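PDB 2EAB: alpha-fucosidase from Bifidobacterium bifidum, which probably releases alpha-1,2-linked L-fucose from glycans by hydrolysis, this chain being the calcium-binding catalytic piece of a longer, probably membrane-anchored glycoside hydrolase of family 95. Local coordinates for residues T73-T78 against G134-W139; E77-G82 against G233-N238; G239-S244 against A281-Q286. One frame throughout, in Å; residues are numbered along the deposited sequence.

Contact 1 comes first along the chain. It joins the end of strand 69-76 to the loop that leads into strand 140-145, and so closes a loop that holds short helices. Contact 2 starts from the same place, sharing Glu77 and Thr78, but reaches much further, to the end of strand 228-235. The 134-139 segment therefore lies within the loop that contact 2 closes, and runs beside 77-82 with backbone bonds such as Leu137 N to Leu79 O. Contact 3 follows in series and closes the span from strand 241-250 to strand 273-282. Strands 228-235 and 241-250 are sheet neighbours. Together the contacts tie the seven-stranded sheet to the nine-stranded one.

Contact 1: residues T73-T78 against G134-W139; sequences TFNEET and GNYLNW. With CA (calcium ion), chain C.
Phe74 sets the edge of its ring against one face of the Trp139 indole. The Phe74 ring and the five-membered ring of Trp139 form an edge-to-face pair, with centroids 5.2 Å apart and planes at 87°. CD2 of Phe74 makes the closest approach, 3.7 Å from CG of Trp139. Both side chains have CG anti to the backbone N (chi1 -172° for Phe74, -177° for Trp139). They run side by side and point the same way. Further out on the indole, the benzo part carries Glu76: CB of Glu76 lies 3.5 Å from CE3 of Trp139. The carboxylate of Glu76 bends back, and its OE2 accepts from both N and OG1 of Thr78. Backbone support is slight, a weak bond of 3.2 Å from Trp139 N to Phe74 O. The Tyr136 ring reaches the backbone at the end of strand 69-76. Its CE1 is 3.4 Å from Glu76 O, which sits at the ring edge. Tyr136 OH bonds outside the pair, to Ile400 O, while Asn75 OD1 bonds Ser402. A water within bonding reach of Glu76 O and Leu137 O, 2.6 Å from the latter, can link the two backbones. The CB of Glu77 points away from the 134-139 loop; its OE2 binds the calcium ion at 2.7 Å, with Ser386 O and Leu393 O as further ligands, while OE1 accepts from Gln392 N. Strand 69-76 lies between strands 59-63 and 140-145 in its antiparallel sheet. Phe74 and Trp139 also touch Ala280 of strand 273-282, which belongs to the other large sheet of this domain.

Contact 2: residues E77-G82 against G233-N238; sequences ETLWTG and GALGNN. With CA (calcium ion), chain C.
Thr81 and Gly82 pass Asn237 and Asn238 at CA separations of 6.1 and 6.2 Å, a loop beside the turn that follows strand 228-235, and the three hydrogen bonds between the segments all use asparagine side chains. Asn238 gives ND2 to two carbonyls. One bond goes to Gly82 O, 2.9 Å long and almost straight at 175°, in the plane of both the carbonyl and the amide. The other goes to Trp80 O at 3.1 Å, also in the carbonyl plane but more bent. These two acceptors fix the rotation of the amide. CG of Asn238 sits between the backbone N and the carbonyl carbon (chi1 64°), and this brings ND2 between the carbonyls of Trp80 and Gly82. Its OD1 is taken by Leu240 N. Asn237 uses the other end of its amide: OD1 accepts from Gly82 N at 2.8 Å, with the donor above the carbonyl plane. The same oxygen lies 3.4 Å from CB of Thr81. ND2 of Asn237 binds Ala131 O. Thr81 and Asn237 cross at about a right angle, and OG1 of Thr81 is held by Asp407 O. Beside the polar pairs, Leu235 points at the loop. Its CD1 lies 4.0 Å from CG2 of Thr81, and its CD2 meets CD1 of Leu79 at 4.1 Å. Leu79 is the centre of an inverse gamma turn. The side chains of Asn237 and Asn238 thus join the loop following the calcium ligand Glu77 to the turn after strand 228-235 of the N-terminal beta-sandwich domain.

Contact 3: residues G239-S244 against A281-Q286; sequences GLLYNS and ATDYKQ
Asp283 lies across Leu241, its carboxylate directed at the start of strand 241-250. With CG between the backbone N and the carbonyl carbon (chi1 68°), it turns OD1 to Leu241 N, 2.8 Å away and above the carboxylate plane. OD2 lies against the isobutyl group, 3.5 Å from CD1 of Leu241, and also receives a water bound to Gly239 O. With an alanine in place of the aspartate, Leu241 N would probably lose its acceptor and the water its second partner. Leu240 slides past Asp283 in the opposite direction. Its CD1 lies 3.3 Å from OD1 of Asp283 and 4.0 Å from CB of Tyr284, while CD2 packs on CB of Thr282. Thr282 OG1 accepts from Tyr284 N in an ST turn, and bonds Thr78 OG1. The main chains pair too: Asp283 N bonds Leu241 O at 3.3 Å, and Asn243 and Ala281 form a hydrogen-bonded pair, with both N to O distances 3.0 Å. Tyr242 and Thr282 form the non-hydrogen-bonded pair, their side chains on the face away from helix 297-314. The pairing joins two inner strands of the nine-stranded antiparallel sheet in the N-terminal beta-sandwich domain, where the ST turn leads the chain out.

Contact 1: residues T73-T78 against G134-W139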
ATOM      1  N   THR A  73      -5.050   2.406 -21.891  1.00  7.58           N
ATOM      2  CA  THR A  73      -6.145   2.090 -20.985  1.00  7.61           C
ATOM      3  C   THR A  73      -6.203   3.179 -19.912  1.00  7.59           C
ATOM      4  O   THR A  73      -5.163   3.591 -19.388  1.00  7.56           O
ATOM      5  CB  THR A  73      -5.968   0.672 -20.422  1.00  7.44           C
ATOM      6  OG1 THR A  73      -6.017  -0.265 -21.509  1.00  8.19           O
ATOM      7  CG2 THR A  73      -7.052   0.330 -19.411  1.00  7.62           C
ATOM      8  N   PHE A  74      -7.407   3.657 -19.613  1.00  7.60           N
ATOM      9  CA  PHE A  74      -7.581   4.887 -18.846  1.00  7.49           C
ATOM     10  C   PHE A  74      -8.347   4.677 -17.548  1.00  7.05           C
ATOM     11  O   PHE A  74      -9.340   3.938 -17.518  1.00  7.28           O
ATOM     12  CB  PHE A  74      -8.289   5.940 -19.711  1.00  8.11           C
ATOM     13  CG  PHE A  74      -8.344   7.302 -19.082  1.00  8.21           C
ATOM     14  CD1 PHE A  74      -7.271   8.179 -19.194  1.00  8.81           C
ATOM     15  CD2 PHE A  74      -9.461   7.701 -18.357  1.00  8.16           C
ATOM     16  CE1 PHE A  74      -7.316   9.439 -18.605  1.00  9.08           C
ATOM     17  CE2 PHE A  74      -9.511   8.957 -17.760  1.00  8.50           C
ATOM     18  CZ  PHE A  74      -8.432   9.827 -17.885  1.00  9.07           C
ATOM     19  N   ASN A  75      -7.881   5.351 -16.494  1.00  6.66           N
ATOM     20  CA  ASN A  75      -8.494   5.304 -15.171  1.00  6.37           C
ATOM     21  C   ASN A  75      -8.588   6.680 -14.538  1.00  6.50           C
ATOM     22  O   ASN A  75      -7.731   7.547 -14.758  1.00  6.79           O
ATOM     23  CB  ASN A  75      -7.655   4.448 -14.219  1.00  6.80           C
ATOM     24  CG  ASN A  75      -7.843   2.965 -14.431  1.00  6.49           C
ATOM     25  OD1 ASN A  75      -8.844   2.380 -13.997  1.00  7.62           O
ATOM     26  ND2 ASN A  75      -6.878   2.342 -15.068  1.00  5.33           N
ATOM     27  N   GLU A  76      -9.614   6.859 -13.714  1.00  6.36           N
ATOM     28  CA  GLU A  76      -9.642   7.939 -12.731  1.00  6.55           C
ATOM     29  C   GLU A  76     -10.035   7.328 -11.381  1.00  6.38           C
ATOM     30  O   GLU A  76     -10.979   6.527 -11.298  1.00  6.44           O
ATOM     31  CB  GLU A  76     -10.597   9.062 -13.146  1.00  7.12           C
ATOM     32  CG  GLU A  76     -10.287  10.425 -12.508  1.00  7.70           C
ATOM     33  CD  GLU A  76     -10.964  10.668 -11.167  1.00  7.04           C
ATOM     34  OE1 GLU A  76     -10.646  11.706 -10.530  1.00  7.49           O
ATOM     35  OE2 GLU A  76     -11.814   9.843 -10.760  1.00  7.05           O
ATOM     36  N   GLU A  77      -9.322   7.736 -10.334  1.00  6.14           N
ATOM     37  CA  GLU A  77      -9.363   7.079  -9.019  1.00  6.03           C
ATOM     38  C   GLU A  77     -10.737   7.034  -8.351  1.00  5.93           C
ATOM     39  O   GLU A  77     -10.966   6.185  -7.491  1.00  5.93           O
ATOM     40  CB  GLU A  77      -8.368   7.748  -8.063  1.00  6.03           C
ATOM     41  CG  GLU A  77      -8.689   9.222  -7.833  1.00  6.50           C
ATOM     42  CD  GLU A  77      -7.994   9.860  -6.650  1.00  6.41           C
ATOM     43  OE1 GLU A  77      -8.080  11.105  -6.568  1.00  6.77           O
ATOM     44  OE2 GLU A  77      -7.394   9.152  -5.809  1.00  6.28           O
ATOM     45  N   THR A  78     -11.626   7.957  -8.711  1.00  5.95           N
ATOM     46  CA  THR A  78     -12.922   8.039  -8.036  1.00  6.02           C
ATOM     47  C   THR A  78     -14.076   7.382  -8.786  1.00  6.03           C
ATOM     48  O   THR A  78     -15.224   7.498  -8.352  1.00  6.24           O
ATOM     49  CB  THR A  78     -13.322   9.499  -7.678  1.00  6.22           C
ATOM     50  OG1 THR A  78     -13.607  10.243  -8.872  1.00  6.80           O
ATOM     51  CG2 THR A  78     -12.220  10.199  -6.888  1.00  6.80           C
ATOM     52  N   GLY A 134     -20.504  -2.046  -4.426  1.00  5.57           N
ATOM     53  CA  GLY A 134     -19.850  -1.505  -5.601  1.00  5.41           C
ATOM     54  C   GLY A 134     -18.409  -1.953  -5.714  1.00  5.75           C
ATOM     55  O   GLY A 134     -17.987  -2.912  -5.070  1.00  6.18           O
ATOM     56  N   ASN A 135     -17.673  -1.267  -6.578  1.00  5.46           N
ATOM     57  CA  ASN A 135     -16.284  -1.581  -6.873  1.00  5.93           C
ATOM     58  C   ASN A 135     -15.663  -0.470  -7.702  1.00  5.78           C
ATOM     59  O   ASN A 135     -16.359   0.448  -8.142  1.00  6.11           O
ATOM     60  CB  ASN A 135     -16.129  -2.968  -7.535  1.00  5.99           C
ATOM     61  CG  ASN A 135     -16.782  -3.080  -8.921  1.00  6.55           C
ATOM     62  OD1 ASN A 135     -17.559  -2.230  -9.370  1.00  7.87           O
ATOM     63  ND2 ASN A 135     -16.457  -4.167  -9.602  1.00  5.21           N
ATOM     64  N   TYR A 136     -14.349  -0.543  -7.870  1.00  5.63           N
ATOM     65  CA  TYR A 136     -13.607   0.364  -8.727  1.00  6.02           C
ATOM     66  C   TYR A 136     -13.756  -0.065 -10.179  1.00  5.96           C
ATOM     67  O   TYR A 136     -13.634  -1.251 -10.483  1.00  6.17           O
ATOM     68  CB  TYR A 136     -12.137   0.292  -8.347  1.00  6.05           C
ATOM     69  CG  TYR A 136     -11.232   1.269  -9.065  1.00  6.20           C
ATOM     70  CD1 TYR A 136     -11.480   2.635  -9.024  1.00  6.07           C
ATOM     71  CD2 TYR A 136     -10.098   0.827  -9.744  1.00  6.39           C
ATOM     72  CE1 TYR A 136     -10.629   3.538  -9.648  1.00  6.39           C
ATOM     73  CE2 TYR A 136      -9.241   1.722 -10.383  1.00  6.81           C
ATOM     74  CZ  TYR A 136      -9.513   3.075 -10.324  1.00  6.73           C
ATOM     75  OH  TYR A 136      -8.668   3.978 -10.924  1.00  6.59           O
ATOM     76  N   LEU A 137     -13.994   0.904 -11.060  1.00  6.11           N
ATOM     77  CA  LEU A 137     -14.184   0.647 -12.490  1.00  6.39           C
ATOM     78  C   LEU A 137     -13.017   1.116 -13.333  1.00  6.29           C
ATOM     79  O   LEU A 137     -12.543   2.242 -13.160  1.00  7.00           O
ATOM     80  CB  LEU A 137     -15.398   1.420 -13.012  1.00  6.79           C
ATOM     81  CG  LEU A 137     -16.795   1.148 -12.470  1.00  8.06           C
ATOM     82  CD1 LEU A 137     -17.805   2.081 -13.101  1.00  8.34           C
ATOM     83  CD2 LEU A 137     -17.194  -0.275 -12.685  1.00 11.35           C
ATOM     84  N   ASN A 138     -12.599   0.292 -14.295  1.00  6.28           N
ATOM     85  CA  ASN A 138     -11.863   0.827 -15.433  1.00  6.58           C
ATOM     86  C   ASN A 138     -12.746   1.889 -16.082  1.00  6.57           C
ATOM     87  O   ASN A 138     -13.925   1.640 -16.340  1.00  7.19           O
ATOM     88  CB  ASN A 138     -11.531  -0.259 -16.451  1.00  6.65           C
ATOM     89  CG  ASN A 138     -11.101   0.318 -17.787  1.00  6.54           C
ATOM     90  OD1 ASN A 138     -10.032   0.928 -17.906  1.00  8.68           O
ATOM     91  ND2 ASN A 138     -11.944   0.160 -18.794  1.00  6.07           N
ATOM     92  N   TRP A 139     -12.187   3.068 -16.337  1.00  6.98           N
ATOM     93  CA  TRP A 139     -12.943   4.145 -16.968  1.00  7.25           C
ATOM     94  C   TRP A 139     -13.213   3.787 -18.430  1.00  7.16           C
ATOM     95  O   TRP A 139     -14.369   3.777 -18.879  1.00  7.09           O
ATOM     96  CB  TRP A 139     -12.182   5.465 -16.850  1.00  7.80           C
ATOM     97  CG  TRP A 139     -12.888   6.670 -17.400  1.00  8.02           C
ATOM     98  CD1 TRP A 139     -13.232   6.904 -18.703  1.00  8.56           C
ATOM     99  CD2 TRP A 139     -13.297   7.824 -16.665  1.00  7.72           C
ATOM    100  NE1 TRP A 139     -13.845   8.128 -18.816  1.00  8.97           N
ATOM    101  CE2 TRP A 139     -13.901   8.712 -17.581  1.00  8.70           C
ATOM    102  CE3 TRP A 139     -13.226   8.189 -15.314  1.00  7.91           C
ATOM    103  CZ2 TRP A 139     -14.419   9.948 -17.194  1.00  8.94           C
ATOM    104  CZ3 TRP A 139     -13.740   9.418 -14.931  1.00  8.48           C
ATOM    105  CH2 TRP A 139     -14.331  10.283 -15.869  1.00  9.34           C
TER
HETATM  106 CA    CA C 899      -5.374   7.399  -5.738  1.00  8.30          CA
HETATM  107  O   HOH W   1     -10.995   4.358 -13.162  1.00  7.26           O

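Contact 2: residues E77-G82 against G233-N238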
ATOM      1  N   GLU A  77      -9.322   7.736 -10.334  1.00  6.14           N
ATOM      2  CA  GLU A  77      -9.363   7.079  -9.019  1.00  6.03           C
ATOM      3  C   GLU A  77     -10.737   7.034  -8.351  1.00  5.93           C
ATOM      4  O   GLU A  77     -10.966   6.185  -7.491  1.00  5.93           O
ATOM      5  CB  GLU A  77      -8.368   7.748  -8.063  1.00  6.03           C
ATOM      6  CG  GLU A  77      -8.689   9.222  -7.833  1.00  6.50           C
ATOM      7  CD  GLU A  77      -7.994   9.860  -6.650  1.00  6.41           C
ATOM      8  OE1 GLU A  77      -8.080  11.105  -6.568  1.00  6.77           O
ATOM      9  OE2 GLU A  77      -7.394   9.152  -5.809  1.00  6.28           O
ATOM     10  N   THR A  78     -11.626   7.957  -8.711  1.00  5.95           N
ATOM     11  CA  THR A  78     -12.922   8.039  -8.036  1.00  6.02           C
ATOM     12  C   THR A  78     -14.076   7.382  -8.786  1.00  6.03           C
ATOM     13  O   THR A  78     -15.224   7.498  -8.352  1.00  6.24           O
ATOM     14  CB  THR A  78     -13.322   9.499  -7.678  1.00  6.22           C
ATOM     15  OG1 THR A  78     -13.607  10.243  -8.872  1.00  6.80           O
ATOM     16  CG2 THR A  78     -12.220  10.199  -6.888  1.00  6.80           C
ATOM     17  N   LEU A  79     -13.789   6.685  -9.888  1.00  5.79           N
ATOM     18  CA  LEU A  79     -14.856   6.047 -10.660  1.00  6.06           C
ATOM     19  C   LEU A  79     -15.253   4.742  -9.984  1.00  5.75           C
ATOM     20  O   LEU A  79     -14.780   3.657 -10.326  1.00  5.98           O
ATOM     21  CB  LEU A  79     -14.464   5.844 -12.127  1.00  6.46           C
ATOM     22  CG  LEU A  79     -15.670   5.591 -13.044  1.00  6.73           C
ATOM     23  CD1 LEU A  79     -16.492   6.865 -13.250  1.00  7.05           C
ATOM     24  CD2 LEU A  79     -15.230   5.033 -14.375  1.00  7.43           C
ATOM     25  N   TRP A  80     -16.138   4.893  -9.003  1.00  5.84           N
ATOM     26  CA  TRP A  80     -16.550   3.840  -8.093  1.00  5.96           C
ATOM     27  C   TRP A  80     -18.069   3.703  -8.111  1.00  5.85           C
ATOM     28  O   TRP A  80     -18.782   4.682  -7.897  1.00  6.00           O
ATOM     29  CB  TRP A  80     -16.118   4.229  -6.674  1.00  6.93           C
ATOM     30  CG  TRP A  80     -14.828   3.637  -6.197  1.00  6.04           C
ATOM     31  CD1 TRP A  80     -13.562   4.141  -6.333  1.00  7.43           C
ATOM     32  CD2 TRP A  80     -14.703   2.428  -5.456  1.00  7.47           C
ATOM     33  NE1 TRP A  80     -12.655   3.295  -5.720  1.00  7.18           N
ATOM     34  CE2 TRP A  80     -13.335   2.237  -5.176  1.00  7.88           C
ATOM     35  CE3 TRP A  80     -15.629   1.486  -4.992  1.00  7.63           C
ATOM     36  CZ2 TRP A  80     -12.869   1.127  -4.462  1.00  7.83           C
ATOM     37  CZ3 TRP A  80     -15.172   0.391  -4.287  1.00  7.67           C
ATOM     38  CH2 TRP A  80     -13.802   0.219  -4.032  1.00  7.49           C
ATOM     39  N   THR A  81     -18.559   2.494  -8.368  1.00  5.82           N
ATOM     40  CA  THR A  81     -19.970   2.194  -8.139  1.00  5.89           C
ATOM     41  C   THR A  81     -20.196   1.929  -6.645  1.00  5.43           C
ATOM     42  O   THR A  81     -19.245   1.869  -5.868  1.00  5.68           O
ATOM     43  CB  THR A  81     -20.445   0.981  -8.959  1.00  6.03           C
ATOM     44  OG1 THR A  81     -19.624  -0.145  -8.645  1.00  5.88           O
ATOM     45  CG2 THR A  81     -20.391   1.261 -10.460  1.00  7.12           C
ATOM     46  N   GLY A  82     -21.459   1.774  -6.256  1.00  5.65           N
ATOM     47  CA  GLY A  82     -21.844   1.579  -4.864  1.00  5.57           C
ATOM     48  C   GLY A  82     -22.174   2.881  -4.157  1.00  5.49           C
ATOM     49  O   GLY A  82     -22.181   3.957  -4.760  1.00  5.73           O
ATOM     50  N   GLY A 233     -21.376  11.446 -18.802  1.00  9.43           N
ATOM     51  CA  GLY A 233     -22.597  10.734 -18.464  1.00  8.95           C
ATOM     52  C   GLY A 233     -22.675  10.525 -16.969  1.00  8.31           C
ATOM     53  O   GLY A 233     -21.990  11.211 -16.205  1.00  8.27           O
ATOM     54  N   ALA A 234     -23.509   9.577 -16.555  1.00  8.41           N
ATOM     55  CA  ALA A 234     -23.624   9.208 -15.149  1.00  8.31           C
ATOM     56  C   ALA A 234     -23.599   7.695 -15.042  1.00  7.90           C
ATOM     57  O   ALA A 234     -24.107   6.994 -15.923  1.00  7.78           O
ATOM     58  CB  ALA A 234     -24.909   9.763 -14.545  1.00  8.81           C
ATOM     59  N   LEU A 235     -22.991   7.182 -13.975  1.00  7.46           N
ATOM     60  CA  LEU A 235     -23.021   5.746 -13.735  1.00  7.09           C
ATOM     61  C   LEU A 235     -24.454   5.313 -13.483  1.00  6.97           C
ATOM     62  O   LEU A 235     -25.181   5.959 -12.732  1.00  6.99           O
ATOM     63  CB  LEU A 235     -22.133   5.347 -12.555  1.00  7.13           C
ATOM     64  CG  LEU A 235     -20.631   5.602 -12.724  1.00  6.81           C
ATOM     65  CD1 LEU A 235     -19.887   5.120 -11.490  1.00  6.87           C
ATOM     66  CD2 LEU A 235     -20.076   4.950 -13.985  1.00  7.82           C
ATOM     67  N   GLY A 236     -24.859   4.215 -14.111  1.00  6.76           N
ATOM     68  CA  GLY A 236     -26.198   3.672 -13.912  1.00  6.66           C
ATOM     69  C   GLY A 236     -26.425   3.166 -12.500  1.00  7.01           C
ATOM     70  O   GLY A 236     -27.526   3.269 -11.964  1.00  7.71           O
ATOM     71  N   ASN A 237     -25.374   2.635 -11.881  1.00  6.71           N
ATOM     72  CA  ASN A 237     -25.517   2.033 -10.562  1.00  6.72           C
ATOM     73  C   ASN A 237     -25.847   3.042  -9.458  1.00  6.38           C
ATOM     74  O   ASN A 237     -26.634   2.736  -8.570  1.00  6.71           O
ATOM     75  CB  ASN A 237     -24.277   1.189 -10.230  1.00  6.59           C
ATOM     76  CG  ASN A 237     -24.074   0.988  -8.744  1.00  6.32           C
ATOM     77  OD1 ASN A 237     -23.620   1.898  -8.048  1.00  6.50           O
ATOM     78  ND2 ASN A 237     -24.372  -0.208  -8.256  1.00  6.35           N
ATOM     79  N   ASN A 238     -25.266   4.239  -9.520  1.00  6.48           N
ATOM     80  CA  ASN A 238     -25.380   5.183  -8.401  1.00  6.68           C
ATOM     81  C   ASN A 238     -25.497   6.663  -8.773  1.00  6.72           C
ATOM     82  O   ASN A 238     -25.490   7.523  -7.887  1.00  7.18           O
ATOM     83  CB  ASN A 238     -24.199   5.011  -7.436  1.00  6.41           C
ATOM     84  CG  ASN A 238     -22.866   5.347  -8.082  1.00  6.11           C
ATOM     85  OD1 ASN A 238     -22.810   5.825  -9.219  1.00  6.05           O
ATOM     86  ND2 ASN A 238     -21.779   5.080  -7.365  1.00  5.95           N
TER
HETATM   87 CA    CA C 899      -5.374   7.399  -5.738  1.00  8.30          CA

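Contact 3: residues G239-S244 against A281-Q286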
ATOM      1  N   GLY A 239     -25.577   6.964 -10.068  1.00  6.71           N
ATOM      2  CA  GLY A 239     -25.729   8.342 -10.517  1.00  6.81           C
ATOM      3  C   GLY A 239     -24.479   9.202 -10.462  1.00  6.59           C
ATOM      4  O   GLY A 239     -24.559  10.402 -10.733  1.00  6.93           O
ATOM      5  N   LEU A 240     -23.329   8.618 -10.115  1.00  6.85           N
ATOM      6  CA  LEU A 240     -22.061   9.361 -10.121  1.00  7.03           C
ATOM      7  C   LEU A 240     -21.821   9.978 -11.498  1.00  7.50           C
ATOM      8  O   LEU A 240     -21.900   9.288 -12.509  1.00  7.76           O
ATOM      9  CB  LEU A 240     -20.892   8.443  -9.759  1.00  6.74           C
ATOM     10  CG  LEU A 240     -19.548   9.131  -9.505  1.00  6.39           C
ATOM     11  CD1 LEU A 240     -19.545   9.833  -8.157  1.00  7.63           C
ATOM     12  CD2 LEU A 240     -18.415   8.123  -9.574  1.00  7.42           C
ATOM     13  N   LEU A 241     -21.541  11.278 -11.530  1.00  7.56           N
ATOM     14  CA  LEU A 241     -21.286  11.976 -12.789  1.00  8.02           C
ATOM     15  C   LEU A 241     -19.850  11.780 -13.216  1.00  7.79           C
ATOM     16  O   LEU A 241     -18.946  11.802 -12.385  1.00  8.38           O
ATOM     17  CB  LEU A 241     -21.563  13.474 -12.656  1.00  8.40           C
ATOM     18  CG  LEU A 241     -22.958  13.892 -12.194  1.00  8.92           C
ATOM     19  CD1 LEU A 241     -23.013  15.393 -11.970  1.00 10.16           C
ATOM     20  CD2 LEU A 241     -24.017  13.463 -13.199  1.00 10.40           C
ATOM     21  N   TYR A 242     -19.640  11.587 -14.513  1.00  7.75           N
ATOM     22  CA  TYR A 242     -18.290  11.478 -15.051  1.00  7.61           C
ATOM     23  C   TYR A 242     -18.144  12.291 -16.332  1.00  7.68           C
ATOM     24  O   TYR A 242     -19.106  12.469 -17.086  1.00  7.95           O
ATOM     25  CB  TYR A 242     -17.879  10.015 -15.264  1.00  8.04           C
ATOM     26  CG  TYR A 242     -18.715   9.248 -16.267  1.00  7.74           C
ATOM     27  CD1 TYR A 242     -18.395   9.256 -17.626  1.00  8.12           C
ATOM     28  CD2 TYR A 242     -19.814   8.495 -15.854  1.00  8.50           C
ATOM     29  CE1 TYR A 242     -19.160   8.546 -18.553  1.00  8.47           C
ATOM     30  CE2 TYR A 242     -20.579   7.781 -16.770  1.00  8.90           C
ATOM     31  CZ  TYR A 242     -20.249   7.810 -18.112  1.00  8.85           C
ATOM     32  OH  TYR A 242     -21.023   7.098 -18.998  1.00  9.18           O
ATOM     33  N   ASN A 243     -16.930  12.776 -16.567  1.00  7.77           N
ATOM     34  CA  ASN A 243     -16.631  13.645 -17.692  1.00  8.19           C
ATOM     35  C   ASN A 243     -15.153  13.509 -18.027  1.00  8.39           C
ATOM     36  O   ASN A 243     -14.293  13.657 -17.153  1.00  8.16           O
ATOM     37  CB  ASN A 243     -16.982  15.097 -17.331  1.00  8.74           C
ATOM     38  CG  ASN A 243     -16.852  16.059 -18.508  1.00  8.97           C
ATOM     39  OD1 ASN A 243     -15.760  16.292 -19.019  1.00 10.15           O
ATOM     40  ND2 ASN A 243     -17.974  16.645 -18.918  1.00  9.41           N
ATOM     41  N   SER A 244     -14.861  13.202 -19.287  1.00  8.82           N
ATOM     42  CA  SER A 244     -13.490  13.221 -19.773  1.00  9.44           C
ATOM     43  C   SER A 244     -13.408  14.021 -21.065  1.00  9.52           C
ATOM     44  O   SER A 244     -14.359  14.045 -21.860  1.00  9.66           O
ATOM     45  CB  SER A 244     -12.953  11.806 -19.979  1.00  9.80           C
ATOM     46  OG  SER A 244     -13.577  11.163 -21.078  1.00 12.73           O
ATOM     47  N   ALA A 281     -12.830  13.769 -14.587  1.00  7.92           N
ATOM     48  CA  ALA A 281     -13.290  13.957 -13.219  1.00  7.87           C
ATOM     49  C   ALA A 281     -14.668  13.366 -13.032  1.00  7.59           C
ATOM     50  O   ALA A 281     -15.412  13.144 -13.999  1.00  7.95           O
ATOM     51  CB  ALA A 281     -13.329  15.429 -12.859  1.00  8.25           C
ATOM     52  N   THR A 282     -14.995  13.122 -11.767  1.00  7.38           N
ATOM     53  CA  THR A 282     -16.345  12.800 -11.349  1.00  7.14           C
ATOM     54  C   THR A 282     -16.773  13.827 -10.306  1.00  7.21           C
ATOM     55  O   THR A 282     -15.966  14.668  -9.883  1.00  7.32           O
ATOM     56  CB  THR A 282     -16.449  11.399 -10.703  1.00  6.83           C
ATOM     57  OG1 THR A 282     -15.903  11.441  -9.379  1.00  6.91           O
ATOM     58  CG2 THR A 282     -15.733  10.335 -11.528  1.00  7.14           C
ATOM     59  N   ASP A 283     -18.031  13.735  -9.883  1.00  7.16           N
ATOM     60  CA  ASP A 283     -18.522  14.517  -8.752  1.00  7.31           C
ATOM     61  C   ASP A 283     -18.410  13.772  -7.412  1.00  6.83           C
ATOM     62  O   ASP A 283     -19.094  14.121  -6.453  1.00  6.80           O
ATOM     63  CB  ASP A 283     -19.960  15.014  -9.001  1.00  7.37           C
ATOM     64  CG  ASP A 283     -20.987  13.893  -9.021  1.00  7.29           C
ATOM     65  OD1 ASP A 283     -20.628  12.740  -9.329  1.00  7.36           O
ATOM     66  OD2 ASP A 283     -22.173  14.182  -8.744  1.00  8.14           O
ATOM     67  N   TYR A 284     -17.551  12.751  -7.346  1.00  6.63           N
ATOM     68  CA  TYR A 284     -17.256  12.090  -6.074  1.00  6.73           C
ATOM     69  C   TYR A 284     -16.717  13.093  -5.058  1.00  6.66           C
ATOM     70  O   TYR A 284     -15.980  14.007  -5.419  1.00  7.01           O
ATOM     71  CB  TYR A 284     -16.216  10.976  -6.261  1.00  6.43           C
ATOM     72  CG  TYR A 284     -15.778  10.369  -4.947  1.00  6.35           C
ATOM     73  CD1 TYR A 284     -16.541   9.375  -4.342  1.00  6.76           C
ATOM     74  CD2 TYR A 284     -14.625  10.810  -4.290  1.00  6.10           C
ATOM     75  CE1 TYR A 284     -16.178   8.830  -3.116  1.00  6.21           C
ATOM     76  CE2 TYR A 284     -14.246  10.271  -3.064  1.00  6.51           C
ATOM     77  CZ  TYR A 284     -15.022   9.281  -2.487  1.00  6.02           C
ATOM     78  OH  TYR A 284     -14.640   8.752  -1.268  1.00  6.24           O
ATOM     79  N   LYS A 285     -17.072  12.915  -3.790  1.00  6.43           N
ATOM     80  CA  LYS A 285     -16.346  13.579  -2.710  1.00  6.75           C
ATOM     81  C   LYS A 285     -16.324  12.642  -1.521  1.00  6.31           C
ATOM     82  O   LYS A 285     -17.314  11.971  -1.246  1.00  6.55           O
ATOM     83  CB  LYS A 285     -16.997  14.913  -2.337  1.00  6.77           C
ATOM     84  CG  LYS A 285     -16.152  15.798  -1.426  1.00  7.55           C
ATOM     85  CD  LYS A 285     -16.814  17.156  -1.212  1.00  8.73           C
ATOM     86  CE  LYS A 285     -16.081  18.017  -0.186  1.00 10.87           C
ATOM     87  NZ  LYS A 285     -14.677  18.311  -0.576  1.00 12.82           N
ATOM     88  N   GLN A 286     -15.201  12.600  -0.811  1.00  6.37           N
ATOM     89  CA  GLN A 286     -15.124  11.804   0.406  1.00  7.12           C
ATOM     90  C   GLN A 286     -15.745  12.627   1.531  1.00  7.14           C
ATOM     91  O   GLN A 286     -15.046  13.318   2.289  1.00  7.91           O
ATOM     92  CB  GLN A 286     -13.689  11.381   0.728  1.00  7.52           C
ATOM     93  CG  GLN A 286     -13.650  10.329   1.836  1.00  7.88           C
ATOM     94  CD  GLN A 286     -12.273   9.763   2.094  1.00  8.01           C
ATOM     95  OE1 GLN A 286     -11.257  10.291   1.637  1.00 10.49           O
ATOM     96  NE2 GLN A 286     -12.231   8.674   2.836  1.00  8.17           N
TER
HETATM   97  O   HOH W   2     -23.910  12.183  -8.672  1.00  8.94           O